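Local atomic coordinates of ORF10 (PDB entry 6RIW), a protein that forms the ketosynthase–chain length factor didomain of a polyunsaturated fatty acid synthase and probably catalyses condensation steps that lengthen the acyl chain. Residues D56-C60 with S236-P242; L192-C196 with I641-M645; E531-F537 with L906-L912; P552-M557 with A691-L695. One frame throughout, in Å; residues are numbered along the deposited sequence.

Contact 1: residues D56-C60 with S236-P242; sequences DKFYC and SIFQAYP
The rings of Y59 and Y241 make a T-shaped pair: the edge of Y241 points at a face of Y59, with the planes at 89° and the centroids 5.8 Å apart. S236 O lies at the rim of Y59, in its plane, and S236 OG sits likewise at the rim of Y241. Over one face of Y241 comes C60, whose CB is 3.4 Å from Y241 CG and whose buried backbone N has no partner in the model. Because SG stands anti to the backbone N (chi1 176°), the sulfur stays near the same ring, 3.6 Å from Y241 CD1, in an oblique sulfur-aromatic contact. Beyond its ring, Y59 OH donates to Y241 O at 2.7 Å, tilted 22° from the carbonyl plane. At the other end of the contact, Y59 N gives only a weak bond to S236 OG (3.4 Å), a hydroxyl that also bonds N232 O. S236 lies on helix 228-237, after which Q239, with positive phi, forms a Schellman motif. The loop before strand 62-64 is thus held to this helix exit of the ketosynthase half mainly by ring packing and the short Y59 OH bond.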
loop_
_atom_site.group_PDB
_atom_site.type_symbol
_atom_site.label_atom_id
_atom_site.label_comp_id
_atom_site.label_asym_id
_atom_site.label_seq_id
_atom_site.Cartn_x
_atom_site.Cartn_y
_atom_site.Cartn_z
ATOM N N ASP A 56 17.900 14.761 -10.154
ATOM C CA ASP A 56 18.231 13.334 -10.267
ATOM C C ASP A 56 19.389 12.945 -9.348
ATOM O O ASP A 56 20.127 12.001 -9.642
ATOM C CB ASP A 56 18.545 12.915 -11.711
ATOM C CG ASP A 56 17.432 13.290 -12.709
ATOM O OD1 ASP A 56 16.230 13.174 -12.391
ATOM O OD2 ASP A 56 17.771 13.708 -13.830
ATOM N N LYS A 57 19.531 13.642 -8.212
ATOM C CA LYS A 57 20.575 13.363 -7.231
ATOM C C LYS A 57 19.972 13.334 -5.830
ATOM O O LYS A 57 19.004 14.043 -5.542
ATOM C CB LYS A 57 21.689 14.433 -7.267
ATOM C CG LYS A 57 22.313 14.651 -8.613
ATOM C CD LYS A 57 23.271 13.526 -8.949
ATOM C CE LYS A 57 24.059 13.869 -10.205
ATOM N NZ LYS A 57 24.765 12.689 -10.758
ATOM N N PHE A 58 20.535 12.511 -4.950
ATOM C CA PHE A 58 20.222 12.669 -3.537
ATOM C C PHE A 58 21.405 13.323 -2.828
ATOM O O PHE A 58 22.528 13.300 -3.324
ATOM C CB PHE A 58 19.818 11.345 -2.851
ATOM C CG PHE A 58 20.532 10.115 -3.339
ATOM C CD1 PHE A 58 21.893 9.974 -3.179
ATOM C CD2 PHE A 58 19.814 9.064 -3.879
ATOM C CE1 PHE A 58 22.539 8.814 -3.591
ATOM C CE2 PHE A 58 20.441 7.897 -4.290
ATOM C CZ PHE A 58 21.812 7.770 -4.148
ATOM N N TYR A 59 21.139 13.994 -1.706
ATOM C CA TYR A 59 22.213 14.697 -1.006
ATOM C C TYR A 59 22.519 14.074 0.345
ATOM O O TYR A 59 23.244 14.671 1.143
ATOM C CB TYR A 59 21.892 16.194 -0.854
ATOM C CG TYR A 59 20.719 16.561 0.048
ATOM C CD1 TYR A 59 20.919 16.916 1.374
ATOM C CD2 TYR A 59 19.427 16.607 -0.455
ATOM C CE1 TYR A 59 19.856 17.280 2.185
ATOM C CE2 TYR A 59 18.360 16.974 0.336
ATOM C CZ TYR A 59 18.573 17.300 1.660
ATOM O OH TYR A 59 17.499 17.658 2.439
ATOM N N CYS A 60 21.999 12.876 0.610
ATOM C CA CYS A 60 22.293 12.154 1.840
ATOM C C CYS A 60 22.211 10.661 1.543
ATOM O O CYS A 60 21.277 10.225 0.860
ATOM C CB CYS A 60 21.305 12.557 2.944
ATOM S SG CYS A 60 21.470 11.658 4.525
ATOM N N SER A 236 15.087 13.456 -0.745
ATOM C CA SER A 236 15.885 14.567 -1.247
ATOM C C SER A 236 15.006 15.654 -1.865
ATOM O O SER A 236 15.233 16.844 -1.611
ATOM C CB SER A 236 16.930 14.070 -2.244
ATOM O OG SER A 236 17.817 13.193 -1.575
ATOM N N ILE A 237 13.990 15.282 -2.662
ATOM C CA ILE A 237 13.155 16.333 -3.259
ATOM C C ILE A 237 12.269 16.984 -2.201
ATOM O O ILE A 237 11.936 18.174 -2.303
ATOM C CB ILE A 237 12.325 15.805 -4.453
ATOM C CG1 ILE A 237 11.666 16.966 -5.209
ATOM C CG2 ILE A 237 11.271 14.859 -4.026
ATOM C CD1 ILE A 237 12.671 17.807 -6.024
ATOM N N PHE A 238 11.885 16.240 -1.168
ATOM C CA PHE A 238 11.189 16.822 -0.023
ATOM C C PHE A 238 12.099 17.690 0.845
ATOM O O PHE A 238 11.593 18.351 1.760
ATOM C CB PHE A 238 10.591 15.716 0.852
ATOM C CG PHE A 238 9.514 14.896 0.170
ATOM C CD1 PHE A 238 8.866 15.366 -0.964
ATOM C CD2 PHE A 238 9.143 13.669 0.686
ATOM C CE1 PHE A 238 7.864 14.620 -1.582
ATOM C CE2 PHE A 238 8.139 12.911 0.077
ATOM C CZ PHE A 238 7.510 13.388 -1.069
ATOM N N GLN A 239 13.414 17.677 0.600
ATOM C CA GLN A 239 14.402 18.357 1.457
ATOM C C GLN A 239 14.276 17.913 2.919
ATOM O O GLN A 239 14.391 18.717 3.853
ATOM C CB GLN A 239 14.277 19.876 1.343
ATOM C CG GLN A 239 14.594 20.448 -0.027
ATOM C CD GLN A 239 14.374 21.953 -0.058
ATOM O OE1 GLN A 239 14.722 22.664 0.889
ATOM N NE2 GLN A 239 13.765 22.441 -1.134
ATOM N N ALA A 240 14.031 16.621 3.122
ATOM C CA ALA A 240 13.812 16.079 4.458
ATOM C C ALA A 240 15.095 15.654 5.157
ATOM O O ALA A 240 15.090 15.494 6.382
ATOM C CB ALA A 240 12.849 14.887 4.390
ATOM N N TYR A 241 16.189 15.463 4.418
ATOM C CA TYR A 241 17.484 15.141 5.003
ATOM C C TYR A 241 18.138 16.389 5.613
ATOM O O TYR A 241 18.001 17.492 5.076
ATOM C CB TYR A 241 18.409 14.556 3.937
ATOM C CG TYR A 241 18.030 13.171 3.440
ATOM C CD1 TYR A 241 17.951 12.097 4.307
ATOM C CD2 TYR A 241 17.786 12.938 2.076
ATOM C CE1 TYR A 241 17.613 10.821 3.845
ATOM C CE2 TYR A 241 17.463 11.677 1.606
ATOM C CZ TYR A 241 17.381 10.625 2.493
ATOM O OH TYR A 241 17.059 9.369 2.050
ATOM N N PRO A 242 18.886 16.239 6.712
ATOM C CA PRO A 242 19.423 17.425 7.408
ATOM C C PRO A 242 20.598 18.050 6.659
ATOM O O PRO A 242 21.558 17.370 6.297
ATOM C CB PRO A 242 19.855 16.878 8.776
ATOM C CG PRO A 242 20.129 15.423 8.541
ATOM C CD PRO A 242 19.149 14.990 7.455
#

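Contact 2: residues L192-C196 with I641-M645; sequences LDAAC and IGNIM
Two acceptor oxygens, D193 OD1 and N643 OD1, face each other here without bonding directly, and a water reconciles them by donating to both. It lies 2.8 Å from N643 OD1 and 2.5 Å from D193 OD1, the latter a short distance for such a bond. The side chains cross at about a right angle, with carboxylate and amide planes turned 58° apart. D193 reaches over because its CG is anti to the backbone N (chi1 -178°). Its OD1 takes the A195 N-H as well as the water, at 2.8 Å from A195 N and from above the carboxylate plane, an Asx turn, while D193 OD2 receives a weak bond from N643 N at 3.4 Å. That donor belongs to the first turn of helix 642-653, whose N-terminal end would probably favour the nearby negative charge. The amide of N643 lies alongside the methyl of A195, with OD1 3.4 Å from A195 CB. F440, whose O takes N643 ND2, also touches C196, which places this amide near that cysteine. The sequence around C196, and its side-chain contacts with H331 and H368, are consistent with the Cys-His-His site of ketosynthases. Strand 189-193 meanwhile pairs with strand 659-663, so this is the interface between the ketosynthase and chain length factor halves, which pair as two thiolase-fold subunits do.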
loop_
_atom_site.group_PDB
_atom_site.type_symbol
_atom_site.label_atom_id
_atom_site.label_comp_id
_atom_site.label_asym_id
_atom_site.label_seq_id
_atom_site.Cartn_x
_atom_site.Cartn_y
_atom_site.Cartn_z
ATOM N N LEU A 192 -2.004 -2.728 4.394
ATOM C CA LEU A 192 -2.497 -1.355 4.426
ATOM C C LEU A 192 -1.319 -0.398 4.366
ATOM O O LEU A 192 -0.174 -0.776 4.632
ATOM C CB LEU A 192 -3.351 -1.077 5.682
ATOM C CG LEU A 192 -2.678 -1.145 7.059
ATOM C CD1 LEU A 192 -1.927 0.141 7.442
ATOM C CD2 LEU A 192 -3.731 -1.423 8.134
ATOM N N ASP A 193 -1.618 0.862 4.042
ATOM C CA ASP A 193 -0.626 1.934 4.017
ATOM C C ASP A 193 -1.241 3.134 4.722
ATOM O O ASP A 193 -2.275 3.649 4.289
ATOM C CB ASP A 193 -0.224 2.274 2.571
ATOM C CG ASP A 193 0.856 3.374 2.442
ATOM O OD1 ASP A 193 1.517 3.766 3.444
ATOM O OD2 ASP A 193 1.073 3.834 1.274
ATOM N N ALA A 194 -0.628 3.541 5.822
ATOM C CA ALA A 194 -0.898 4.803 6.502
ATOM C C ALA A 194 0.413 5.565 6.700
ATOM O O ALA A 194 0.599 6.237 7.712
ATOM C CB ALA A 194 -1.589 4.569 7.848
ATOM N N ALA A 195 1.338 5.432 5.745
ATOM C CA ALA A 195 2.687 6.033 5.772
ATOM C C ALA A 195 3.340 5.675 7.106
ATOM O O ALA A 195 3.279 4.499 7.507
ATOM C CB ALA A 195 2.603 7.530 5.462
ATOM N N CYS A 196 3.935 6.641 7.826
ATOM C CA CYS A 196 4.711 6.387 9.036
ATOM C C CYS A 196 3.888 5.757 10.155
ATOM O O CYS A 196 4.462 5.250 11.134
ATOM C CB CYS A 196 5.348 7.714 9.520
ATOM S SG CYS A 196 5.690 8.947 8.178
ATOM N N ILE A 641 2.918 8.474 -3.332
ATOM C CA ILE A 641 2.725 7.848 -2.022
ATOM C C ILE A 641 1.251 7.475 -1.882
ATOM O O ILE A 641 0.389 8.352 -1.790
ATOM C CB ILE A 641 3.165 8.801 -0.895
ATOM C CG1 ILE A 641 4.610 9.271 -1.129
ATOM C CG2 ILE A 641 2.986 8.152 0.464
ATOM C CD1 ILE A 641 5.024 10.448 -0.287
ATOM N N GLY A 642 0.951 6.172 -1.832
ATOM C CA GLY A 642 -0.420 5.728 -2.035
ATOM C C GLY A 642 -1.404 6.250 -1.004
ATOM O O GLY A 642 -2.528 6.638 -1.348
ATOM N N ASN A 643 -1.017 6.260 0.282
ATOM C CA ASN A 643 -1.996 6.651 1.290
ATOM C C ASN A 643 -2.376 8.120 1.177
ATOM O O ASN A 643 -3.414 8.528 1.712
ATOM C CB ASN A 643 -1.486 6.360 2.706
ATOM C CG ASN A 643 -0.372 7.303 3.128
ATOM O OD1 ASN A 643 0.740 7.218 2.611
ATOM N ND2 ASN A 643 -0.663 8.207 4.074
ATOM N N ILE A 644 -1.581 8.918 0.473
ATOM C CA ILE A 644 -1.870 10.345 0.455
ATOM C C ILE A 644 -3.122 10.616 -0.361
ATOM O O ILE A 644 -3.830 11.593 -0.104
ATOM C CB ILE A 644 -0.645 11.137 -0.045
ATOM C CG1 ILE A 644 0.506 10.953 0.956
ATOM C CG2 ILE A 644 -0.989 12.630 -0.197
ATOM C CD1 ILE A 644 1.746 11.852 0.717
ATOM N N MET A 645 -3.456 9.750 -1.322
ATOM C CA MET A 645 -4.684 10.019 -2.067
ATOM C C MET A 645 -5.919 9.911 -1.169
ATOM O O MET A 645 -6.867 10.695 -1.335
ATOM C CB MET A 645 -4.772 9.117 -3.307
ATOM C CG MET A 645 -5.128 7.669 -3.093
ATOM S SD MET A 645 -5.147 6.853 -4.730
ATOM C CE MET A 645 -3.926 5.589 -4.431
HETATM O O HOH W 1 3.008 5.505 2.476
#

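Contact 3: residues E531-F537 with L906-L912; sequences EQLDIDF and LVKTIKL
Strands 532-536 and 907-911 pair as a two-stranded antiparallel sheet lying on helix 552-567; the first belongs to the chain length factor half, the second joins it from near the end of the chain. F537 ends the pair as a flat bump. K908 CB rests over one face of that ring, while I910 CD1 fits against its edge, 3.5 Å from F537 CE1. The same methyl also meets I535 CG2 at 3.8 Å, so it is wedged between ring and branch. L533 and I910 pack onto the helix through M556 and L555. The opposite side, carrying Q532, D534, V907, T909 and K911, is more polar. There T909 CG2 nestles against the Q532 amide, 3.6 Å from Q532 NE2, and V907 CG1 leans on D534 CB. K911 lies alongside Q532 and bends at its last torsion (chi4 -66°), bringing NZ 2.9 Å from Q532 OE1 on a nearly straight approach to the C=O. NZ also makes a salt bridge with E531 OE2, whose carboxylate is held through OE1 by R499. D536 is the N-cap of helix 537-540, its OD1 taking L538 N; L906 N meets that oxygen from above the carboxylate plane, at 3.1 Å.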
loop_
_atom_site.group_PDB
_atom_site.type_symbol
_atom_site.label_atom_id
_atom_site.label_comp_id
_atom_site.label_asym_id
_atom_site.label_seq_id
_atom_site.Cartn_x
_atom_site.Cartn_y
_atom_site.Cartn_z
ATOM N N GLU A 531 -8.451 7.455 -21.796
ATOM C CA GLU A 531 -7.505 8.301 -22.520
ATOM C C GLU A 531 -7.118 9.531 -21.708
ATOM O O GLU A 531 -5.953 9.945 -21.715
ATOM C CB GLU A 531 -8.087 8.716 -23.884
ATOM C CG GLU A 531 -7.247 9.815 -24.587
ATOM C CD GLU A 531 -7.518 9.937 -26.090
ATOM O OE1 GLU A 531 -8.571 9.450 -26.566
ATOM O OE2 GLU A 531 -6.668 10.536 -26.793
ATOM N N GLN A 532 -8.070 10.116 -20.986
ATOM C CA GLN A 532 -7.852 11.377 -20.289
ATOM C C GLN A 532 -8.964 11.581 -19.268
ATOM O O GLN A 532 -10.017 10.948 -19.333
ATOM C CB GLN A 532 -7.809 12.551 -21.279
ATOM C CG GLN A 532 -9.085 12.701 -22.083
ATOM C CD GLN A 532 -8.903 13.631 -23.285
ATOM O OE1 GLN A 532 -7.924 13.529 -24.025
ATOM N NE2 GLN A 532 -9.837 14.548 -23.464
ATOM N N LEU A 533 -8.724 12.493 -18.333
ATOM C CA LEU A 533 -9.763 12.942 -17.422
ATOM C C LEU A 533 -9.796 14.465 -17.390
ATOM O O LEU A 533 -8.772 15.126 -17.577
ATOM C CB LEU A 533 -9.542 12.392 -16.015
ATOM C CG LEU A 533 -8.130 12.674 -15.505
ATOM C CD1 LEU A 533 -8.141 13.872 -14.566
ATOM C CD2 LEU A 533 -7.568 11.476 -14.794
ATOM N N ASP A 534 -10.985 15.011 -17.147
ATOM C CA ASP A 534 -11.171 16.432 -16.868
ATOM C C ASP A 534 -11.382 16.618 -15.370
ATOM O O ASP A 534 -12.240 15.955 -14.775
ATOM C CB ASP A 534 -12.381 16.994 -17.614
ATOM C CG ASP A 534 -12.342 16.725 -19.107
ATOM O OD1 ASP A 534 -11.362 16.124 -19.610
ATOM O OD2 ASP A 534 -13.319 17.122 -19.781
ATOM N N ILE A 535 -10.617 17.519 -14.762
ATOM C CA ILE A 535 -10.689 17.710 -13.318
ATOM C C ILE A 535 -10.608 19.200 -13.002
ATOM O O ILE A 535 -9.905 19.954 -13.681
ATOM C CB ILE A 535 -9.578 16.905 -12.604
ATOM C CG1 ILE A 535 -9.821 16.837 -11.095
ATOM C CG2 ILE A 535 -8.203 17.459 -12.923
ATOM C CD1 ILE A 535 -9.295 15.539 -10.454
ATOM N N ASP A 536 -11.341 19.621 -11.972
ATOM C CA ASP A 536 -11.359 21.020 -11.531
ATOM C C ASP A 536 -10.170 21.260 -10.610
ATOM O O ASP A 536 -10.201 20.891 -9.435
ATOM C CB ASP A 536 -12.672 21.345 -10.824
ATOM C CG ASP A 536 -12.641 22.699 -10.103
ATOM O OD1 ASP A 536 -11.797 23.554 -10.439
ATOM O OD2 ASP A 536 -13.478 22.910 -9.203
ATOM N N PHE A 537 -9.126 21.916 -11.140
ATOM C CA PHE A 537 -7.918 22.175 -10.356
ATOM C C PHE A 537 -8.203 23.040 -9.138
ATOM O O PHE A 537 -7.478 22.958 -8.139
ATOM C CB PHE A 537 -6.852 22.851 -11.221
ATOM C CG PHE A 537 -5.981 21.894 -11.990
ATOM C CD1 PHE A 537 -6.497 20.712 -12.494
ATOM C CD2 PHE A 537 -4.646 22.191 -12.227
ATOM C CE1 PHE A 537 -5.694 19.839 -13.211
ATOM C CE2 PHE A 537 -3.835 21.323 -12.944
ATOM C CZ PHE A 537 -4.359 20.144 -13.435
ATOM N N LEU A 906 -11.417 25.932 -12.435
ATOM C CA LEU A 906 -10.376 25.804 -13.454
ATOM C C LEU A 906 -10.256 24.347 -13.892
ATOM O O LEU A 906 -9.459 23.585 -13.344
ATOM C CB LEU A 906 -9.029 26.326 -12.927
ATOM C CG LEU A 906 -7.757 26.054 -13.738
ATOM C CD1 LEU A 906 -7.702 26.918 -14.990
ATOM C CD2 LEU A 906 -6.492 26.237 -12.882
ATOM N N VAL A 907 -11.060 23.958 -14.875
ATOM C CA VAL A 907 -11.097 22.575 -15.337
ATOM C C VAL A 907 -10.006 22.357 -16.375
ATOM O O VAL A 907 -9.901 23.112 -17.348
ATOM C CB VAL A 907 -12.475 22.225 -15.906
ATOM C CG1 VAL A 907 -12.444 20.826 -16.504
ATOM C CG2 VAL A 907 -13.526 22.333 -14.809
ATOM N N LYS A 908 -9.196 21.318 -16.172
ATOM C CA LYS A 908 -8.086 21.004 -17.053
ATOM C C LYS A 908 -8.131 19.532 -17.445
ATOM O O LYS A 908 -8.570 18.677 -16.668
ATOM C CB LYS A 908 -6.749 21.330 -16.390
ATOM C CG LYS A 908 -6.539 22.818 -16.110
ATOM C CD LYS A 908 -5.274 23.339 -16.792
ATOM C CE LYS A 908 -5.356 24.832 -17.065
ATOM N NZ LYS A 908 -4.837 25.180 -18.417
ATOM N N THR A 909 -7.662 19.249 -18.659
ATOM C CA THR A 909 -7.602 17.891 -19.192
ATOM C C THR A 909 -6.217 17.311 -18.934
ATOM O O THR A 909 -5.208 17.958 -19.214
ATOM C CB THR A 909 -7.908 17.881 -20.689
ATOM O OG1 THR A 909 -9.270 18.263 -20.892
ATOM C CG2 THR A 909 -7.684 16.489 -21.277
ATOM N N ILE A 910 -6.168 16.109 -18.369
ATOM C CA ILE A 910 -4.910 15.423 -18.109
ATOM C C ILE A 910 -4.956 14.087 -18.832
ATOM O O ILE A 910 -5.898 13.306 -18.637
ATOM C CB ILE A 910 -4.669 15.234 -16.607
ATOM C CG1 ILE A 910 -4.501 16.605 -15.951
ATOM C CG2 ILE A 910 -3.441 14.365 -16.368
ATOM C CD1 ILE A 910 -4.901 16.637 -14.507
ATOM N N LYS A 911 -3.967 13.844 -19.691
ATOM C CA LYS A 911 -3.892 12.608 -20.455
ATOM C C LYS A 911 -3.110 11.565 -19.674
ATOM O O LYS A 911 -2.121 11.883 -19.009
ATOM C CB LYS A 911 -3.233 12.845 -21.818
ATOM C CG LYS A 911 -4.159 13.531 -22.819
ATOM C CD LYS A 911 -3.467 13.805 -24.144
ATOM C CE LYS A 911 -4.441 14.383 -25.171
ATOM N NZ LYS A 911 -5.494 13.391 -25.552
ATOM N N LEU A 912 -3.572 10.320 -19.743
ATOM C CA LEU A 912 -2.828 9.213 -19.155
ATOM C C LEU A 912 -1.664 8.842 -20.080
ATOM O O LEU A 912 -1.680 9.123 -21.279
ATOM C CB LEU A 912 -3.752 8.015 -18.926
ATOM C CG LEU A 912 -4.560 8.092 -17.623
ATOM C CD1 LEU A 912 -5.631 9.161 -17.722
ATOM C CD2 LEU A 912 -5.204 6.736 -17.341
HETATM O O HOH W 2 -3.725 8.867 -23.045
#

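Contact 4: residues P552-M557 with A691-L695; sequences PQQLMM and AAVDL
Helix 552-567 runs across strand 687-694 with the two short axes 8.2 Å apart and their directions at 147°, nearer antiparallel than parallel. This is helix-on-sheet packing in the chain length factor half, a thiolase-like domain: strand 687-694 lies between strands 576-581 and 741-752, and the helix rests on one face. A691 and V693 of the strand, and L695 just past its end, point their side chains at the helix. V693 lies in the middle of the contact. Its CG1 sits between the backbone N and the carbonyl carbon (chi1 55°), which turns both methyls to the helix: CG1 touches Q553 CG at 3.8 Å and M557 CB at 4.0 Å, while CG2 lies against Q553 O and, more distantly, M556 CB. The side chain of Q553 meets V693 with its aliphatic part, crossing it at about a right angle; its NE2 is hydrogen-bonded to G583 O. Further along, the small methyl of A691 receives M557, whose CG is 4.0 Å from A691 CB and whose chain is bent so that CE stays close to the same methyl. M556 bends too, at chi2 and chi3, and carries CE to within 4.0 Å of L695 CD2. No hydrogen bond links the two segments, so they are held by packing, of methyls on side chains and on the helix backbone. L695 closes the contact under the first turn of the helix: its CD1 touches P552 CB at 3.7 Å and presses onto the backbone, with Q553 N only 3.4 Å from that methyl.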
loop_
_atom_site.group_PDB
_atom_site.type_symbol
_atom_site.label_atom_id
_atom_site.label_comp_id
_atom_site.label_asym_id
_atom_site.label_seq_id
_atom_site.Cartn_x
_atom_site.Cartn_y
_atom_site.Cartn_z
ATOM N N PRO A 552 -2.140 10.429 -12.469
ATOM C CA PRO A 552 -3.573 10.140 -12.679
ATOM C C PRO A 552 -4.168 9.157 -11.693
ATOM O O PRO A 552 -5.361 9.273 -11.406
ATOM C CB PRO A 552 -3.608 9.593 -14.115
ATOM C CG PRO A 552 -2.424 10.227 -14.779
ATOM C CD PRO A 552 -1.361 10.316 -13.718
ATOM N N GLN A 553 -3.390 8.210 -11.134
ATOM C CA GLN A 553 -3.960 7.303 -10.128
ATOM C C GLN A 553 -4.627 8.083 -8.990
ATOM O O GLN A 553 -5.739 7.752 -8.551
ATOM C CB GLN A 553 -2.882 6.363 -9.562
ATOM C CG GLN A 553 -3.457 5.286 -8.581
ATOM C CD GLN A 553 -2.390 4.530 -7.799
ATOM O OE1 GLN A 553 -1.492 5.130 -7.203
ATOM N NE2 GLN A 553 -2.502 3.200 -7.773
ATOM N N GLN A 554 -3.967 9.134 -8.506
ATOM C CA GLN A 554 -4.532 9.894 -7.396
ATOM C C GLN A 554 -5.655 10.819 -7.861
ATOM O O GLN A 554 -6.682 10.933 -7.186
ATOM C CB GLN A 554 -3.424 10.668 -6.685
ATOM C CG GLN A 554 -2.396 9.714 -6.032
ATOM C CD GLN A 554 -1.790 10.252 -4.727
ATOM O OE1 GLN A 554 -1.923 11.438 -4.396
ATOM N NE2 GLN A 554 -1.115 9.366 -3.979
ATOM N N LEU A 555 -5.506 11.453 -9.027
ATOM C CA LEU A 555 -6.567 12.349 -9.495
ATOM C C LEU A 555 -7.857 11.587 -9.778
ATOM O O LEU A 555 -8.953 12.059 -9.452
ATOM C CB LEU A 555 -6.107 13.085 -10.753
ATOM C CG LEU A 555 -4.944 14.040 -10.495
ATOM C CD1 LEU A 555 -4.322 14.490 -11.795
ATOM C CD2 LEU A 555 -5.431 15.218 -9.690
ATOM N N MET A 556 -7.746 10.415 -10.410
ATOM C CA MET A 556 -8.933 9.614 -10.702
ATOM C C MET A 556 -9.653 9.206 -9.430
ATOM O O MET A 556 -10.888 9.269 -9.371
ATOM C CB MET A 556 -8.567 8.364 -11.497
ATOM C CG MET A 556 -8.107 8.639 -12.894
ATOM S SD MET A 556 -9.487 8.613 -14.046
ATOM C CE MET A 556 -9.921 6.874 -14.031
ATOM N N MET A 557 -8.900 8.747 -8.414
ATOM C CA MET A 557 -9.512 8.337 -7.152
ATOM C C MET A 557 -10.185 9.523 -6.470
ATOM O O MET A 557 -11.282 9.400 -5.910
ATOM C CB MET A 557 -8.454 7.725 -6.220
ATOM C CG MET A 557 -8.935 7.542 -4.765
ATOM S SD MET A 557 -8.551 8.979 -3.703
ATOM C CE MET A 557 -9.712 8.726 -2.357
ATOM N N ALA A 691 -13.131 3.782 -1.920
ATOM C CA ALA A 691 -12.770 4.112 -3.291
ATOM C C ALA A 691 -11.817 3.047 -3.814
ATOM O O ALA A 691 -11.208 2.276 -3.055
ATOM C CB ALA A 691 -12.137 5.509 -3.385
ATOM N N ALA A 692 -11.716 2.970 -5.126
ATOM C CA ALA A 692 -10.866 1.948 -5.716
ATOM C C ALA A 692 -10.304 2.521 -6.996
ATOM O O ALA A 692 -11.021 3.203 -7.722
ATOM C CB ALA A 692 -11.644 0.667 -6.025
ATOM N N VAL A 693 -9.045 2.218 -7.298
ATOM C CA VAL A 693 -8.460 2.709 -8.540
ATOM C C VAL A 693 -7.409 1.716 -9.005
ATOM O O VAL A 693 -6.614 1.204 -8.206
ATOM C CB VAL A 693 -7.866 4.125 -8.383
ATOM C CG1 VAL A 693 -6.844 4.183 -7.248
ATOM C CG2 VAL A 693 -7.239 4.606 -9.693
ATOM N N ASP A 694 -7.430 1.422 -10.297
ATOM C CA ASP A 694 -6.328 0.701 -10.923
ATOM C C ASP A 694 -6.262 1.189 -12.360
ATOM O O ASP A 694 -7.169 0.931 -13.162
ATOM C CB ASP A 694 -6.518 -0.817 -10.861
ATOM C CG ASP A 694 -5.205 -1.571 -11.079
ATOM O OD1 ASP A 694 -4.256 -0.949 -11.635
ATOM O OD2 ASP A 694 -5.107 -2.759 -10.686
ATOM N N LEU A 695 -5.198 1.895 -12.691
ATOM C CA LEU A 695 -5.008 2.278 -14.089
ATOM C C LEU A 695 -4.294 1.127 -14.803
ATOM O O LEU A 695 -3.150 1.215 -15.251
ATOM C CB LEU A 695 -4.288 3.618 -14.168
ATOM C CG LEU A 695 -5.101 4.673 -13.384
ATOM C CD1 LEU A 695 -4.533 6.078 -13.553
ATOM C CD2 LEU A 695 -6.582 4.662 -13.797
#

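Contacts 2 and 4 are buried, whereas 1 and 3 are only partly so and lie farther from the chain centre. Their chemistry differs accordingly: contact 4 has no hydrogen bond and is chiefly apolar packing, contact 2 buries polar groups and resolves them through a water, contact 3 mixes charged pairs with an apolar side turned to helix 552-567, and contact 1 combines ring packing with a hydroxyl bond. Helix 552-567 is the common element of contacts 3 and 4: the small sheet packs on L555 and M556, and M556 also reaches V693 and L695 of contact 4. Contact 2 adjoins contact 4 where M645 touches Q553, Q554 and M557. Contact 1 reaches contact 2 through F238 on I641, linking the ketosynthase half to its partner.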